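Glutamate--cysteine ligase GshA (Methylobacillus flagellatus KT, PDB 3K1T) is probably a ligase that joins glutamate to cysteine to make gamma-glutamylcysteine. Local coordinates at residues His31-Arg34 and Ser35-Glu39. Residues are numbered along the deposited sequence; the frame is centred on the assembly and turned at random.
Sequences HWFR and SQWQE
Two successive turns of the alpha-helix 26-40 meet here through i to i+4 contacts, Trp32 with Gln36 and Phe33 with Trp37; Trp32 and Gln36 pack against helices 398-421 and 210-226, and Phe33 against the former. The helical backbone bonds run i to i+4: Ser35 N donates to His31 O, Gln36 N to Trp32 O, Trp37 N to Phe33 O at 2.9 Å, and Gln38 N to Arg34 O. Trp32 carries its indole with CG opposite the backbone N (chi1 -179°), beside its own carbonyl carbon and hence leaning toward the next turn. Gln36 bends at chi2 (-52°) and lays its chain over one face of that indole, where CG makes a CH-pi contact 3.6 Å from the centroid of the six-membered ring, almost exactly on the ring normal. The amide follows the ring, stacked on it with the planes 21° apart, and NE2 comes to 3.4 Å from Trp32 NE1; both are donors, and the indole N-H is instead hydrogen-bonded to Glu221. Replacing Trp32 with an alanine would probably leave Glu221 without this donor and the Gln36 amide without the flat surface that steadies it, opening a gap toward Leu411 and Leu414. Phe33 and Trp37 point the same way, side by side; their planes are near parallel, but the rings are slid apart, the Phe33 centroid lying 5.9 Å from that of the five-membered ring of Trp37, so they barely overlap. Arg410 makes a cation-pi contact with Phe33, and His351 stacks on Trp37. Elsewhere on the helix Arg34 reaches the second subunit, hydrogen-bonding through NH1 to Ala125 O there. Between the two aromatic side chains the closest apolar approach is Phe33 CD1 to Trp37 CZ2, 3.8 Å, while Phe33 O sits over one face of the indole, 3.0 Å from Trp37 CD1.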
ATOM      1  N   HIS A  31       6.570  -4.213 -14.921  1.00 13.07           N
ATOM      2  CA  HIS A  31       6.295  -5.604 -15.265  1.00 13.25           C
ATOM      3  C   HIS A  31       7.500  -6.490 -14.965  1.00 13.24           C
ATOM      4  O   HIS A  31       7.363  -7.570 -14.380  1.00 13.24           O
ATOM      5  CB  HIS A  31       5.925  -5.736 -16.746  1.00 13.47           C
ATOM      6  CG  HIS A  31       5.707  -7.143 -17.164  1.00 15.57           C
ATOM      7  ND1 HIS A  31       6.679  -7.892 -17.790  1.00 19.33           N
ATOM      8  CD2 HIS A  31       4.663  -7.977 -16.952  1.00 17.44           C
ATOM      9  CE1 HIS A  31       6.211  -9.109 -18.011  1.00 19.27           C
ATOM     10  NE2 HIS A  31       4.991  -9.186 -17.520  1.00 18.27           N
ATOM     11  N   TRP A  32       8.704  -6.003 -15.287  1.00 13.04           N
ATOM     12  CA  TRP A  32       9.918  -6.779 -15.001  1.00 11.81           C
ATOM     13  C   TRP A  32      10.085  -6.994 -13.494  1.00 12.24           C
ATOM     14  O   TRP A  32      10.351  -8.113 -13.047  1.00 11.51           O
ATOM     15  CB  TRP A  32      11.133  -6.080 -15.621  1.00 12.06           C
ATOM     16  CG  TRP A  32      12.440  -6.789 -15.405  1.00 13.25           C
ATOM     17  CD1 TRP A  32      12.980  -7.755 -16.197  1.00 14.81           C
ATOM     18  CD2 TRP A  32      13.379  -6.559 -14.353  1.00 13.14           C
ATOM     19  NE1 TRP A  32      14.184  -8.150 -15.709  1.00 16.06           N
ATOM     20  CE2 TRP A  32      14.461  -7.441 -14.568  1.00 15.46           C
ATOM     21  CE3 TRP A  32      13.411  -5.706 -13.248  1.00 13.35           C
ATOM     22  CZ2 TRP A  32      15.570  -7.484 -13.729  1.00 15.35           C
ATOM     23  CZ3 TRP A  32      14.519  -5.726 -12.435  1.00 15.14           C
ATOM     24  CH2 TRP A  32      15.592  -6.622 -12.678  1.00 15.18           C
ATOM     25  N   PHE A  33       9.906  -5.947 -12.694  1.00 12.03           N
ATOM     26  CA  PHE A  33      10.026  -6.117 -11.244  1.00 12.70           C
ATOM     27  C   PHE A  33       9.011  -7.135 -10.737  1.00 13.38           C
ATOM     28  O   PHE A  33       9.342  -8.006  -9.921  1.00 13.32           O
ATOM     29  CB  PHE A  33       9.810  -4.788 -10.507  1.00 12.99           C
ATOM     30  CG  PHE A  33      11.059  -3.942 -10.344  1.00 11.88           C
ATOM     31  CD1 PHE A  33      12.143  -4.409  -9.614  1.00 14.64           C
ATOM     32  CD2 PHE A  33      11.125  -2.666 -10.902  1.00 12.77           C
ATOM     33  CE1 PHE A  33      13.274  -3.639  -9.448  1.00 13.24           C
ATOM     34  CE2 PHE A  33      12.261  -1.870 -10.718  1.00 12.87           C
ATOM     35  CZ  PHE A  33      13.329  -2.374  -9.990  1.00 13.74           C
ATOM     36  N   ARG A  34       7.762  -7.042 -11.197  1.00 13.99           N
ATOM     37  CA  ARG A  34       6.767  -8.041 -10.774  1.00 14.92           C
ATOM     38  C   ARG A  34       7.202  -9.470 -11.100  1.00 15.58           C
ATOM     39  O   ARG A  34       7.028 -10.354 -10.239  1.00 14.89           O
ATOM     40  CB  ARG A  34       5.371  -7.764 -11.339  1.00 15.11           C
ATOM     41  CG  ARG A  34       4.654  -6.677 -10.536  1.00 16.80           C
ATOM     42  CD  ARG A  34       3.203  -6.543 -10.999  1.00 17.93           C
ATOM     43  NE  ARG A  34       3.026  -5.812 -12.233  1.00 19.55           N
ATOM     44  CZ  ARG A  34       2.815  -4.486 -12.272  1.00 21.93           C
ATOM     45  NH1 ARG A  34       2.774  -3.754 -11.157  1.00 21.81           N
ATOM     46  NH2 ARG A  34       2.653  -3.917 -13.423  1.00 23.07           N
ATOM     47  N   SER A  35       7.773  -9.707 -12.294  1.00 15.22           N
ATOM     48  CA  SER A  35       8.307 -11.028 -12.600  1.00 16.61           C
ATOM     49  C   SER A  35       9.400 -11.433 -11.596  1.00 16.24           C
ATOM     50  O   SER A  35       9.435 -12.588 -11.166  1.00 16.44           O
ATOM     51  CB  SER A  35       8.871 -11.105 -14.019  1.00 17.09           C
ATOM     52  OG  SER A  35       7.830 -10.821 -14.911  1.00 21.80           O
ATOM     53  N   GLN A  36      10.269 -10.488 -11.220  1.00 15.92           N
ATOM     54  CA  GLN A  36      11.342 -10.804 -10.264  1.00 16.34           C
ATOM     55  C   GLN A  36      10.824 -11.177  -8.880  1.00 16.41           C
ATOM     56  O   GLN A  36      11.282 -12.168  -8.273  1.00 16.30           O
ATOM     57  CB  GLN A  36      12.389  -9.679 -10.166  1.00 15.09           C
ATOM     58  CG  GLN A  36      12.977  -9.250 -11.531  1.00 17.64           C
ATOM     59  CD  GLN A  36      13.497 -10.400 -12.326  1.00 23.22           C
ATOM     60  OE1 GLN A  36      14.324 -11.155 -11.846  1.00 23.29           O
ATOM     61  NE2 GLN A  36      12.992 -10.557 -13.546  1.00 28.70           N
ATOM     62  N   TRP A  37       9.858 -10.420  -8.376  1.00 16.81           N
ATOM     63  CA  TRP A  37       9.324 -10.677  -7.037  1.00 17.27           C
ATOM     64  C   TRP A  37       8.552 -12.013  -7.002  1.00 18.58           C
ATOM     65  O   TRP A  37       8.574 -12.678  -5.964  1.00 18.15           O
ATOM     66  CB  TRP A  37       8.417  -9.550  -6.527  1.00 17.32           C
ATOM     67  CG  TRP A  37       9.021  -8.149  -6.623  1.00 15.91           C
ATOM     68  CD1 TRP A  37       8.460  -7.055  -7.213  1.00 16.31           C
ATOM     69  CD2 TRP A  37      10.272  -7.723  -6.103  1.00 16.88           C
ATOM     70  NE1 TRP A  37       9.310  -5.995  -7.127  1.00 16.09           N
ATOM     71  CE2 TRP A  37      10.431  -6.370  -6.456  1.00 17.05           C
ATOM     72  CE3 TRP A  37      11.304  -8.365  -5.428  1.00 19.80           C
ATOM     73  CZ2 TRP A  37      11.559  -5.641  -6.119  1.00 18.96           C
ATOM     74  CZ3 TRP A  37      12.424  -7.613  -5.049  1.00 21.58           C
ATOM     75  CH2 TRP A  37      12.540  -6.280  -5.424  1.00 19.66           C
ATOM     76  N   GLN A  38       7.936 -12.427  -8.115  1.00 19.90           N
ATOM     77  CA  GLN A  38       7.259 -13.736  -8.173  1.00 21.66           C
ATOM     78  C   GLN A  38       8.258 -14.866  -7.982  1.00 21.97           C
ATOM     79  O   GLN A  38       7.942 -15.891  -7.371  1.00 21.79           O
ATOM     80  CB  GLN A  38       6.531 -13.970  -9.510  1.00 23.02           C
ATOM     81  CG  GLN A  38       5.319 -13.090  -9.737  1.00 28.45           C
ATOM     82  CD  GLN A  38       4.638 -13.303 -11.099  1.00 34.85           C
ATOM     83  OE1 GLN A  38       4.420 -12.346 -11.876  1.00 40.32           O
ATOM     84  NE2 GLN A  38       4.258 -14.549 -11.374  1.00 37.60           N
ATOM     85  N   GLU A  39       9.462 -14.695  -8.519  1.00 21.20           N
ATOM     86  CA  GLU A  39      10.516 -15.683  -8.367  1.00 22.23           C
ATOM     87  C   GLU A  39      11.224 -15.634  -7.011  1.00 23.13           C
ATOM     88  O   GLU A  39      11.494 -16.691  -6.431  1.00 21.96           O
ATOM     89  CB  GLU A  39      11.532 -15.524  -9.496  1.00 23.24           C
ATOM     90  CG  GLU A  39      12.744 -16.414  -9.332  1.00 28.19           C
ATOM     91  CD  GLU A  39      13.558 -16.605 -10.602  1.00 36.39           C
ATOM     92  OE1 GLU A  39      13.321 -15.902 -11.615  1.00 39.21           O
ATOM     93  OE2 GLU A  39      14.463 -17.485 -10.572  1.00 42.48           O
TER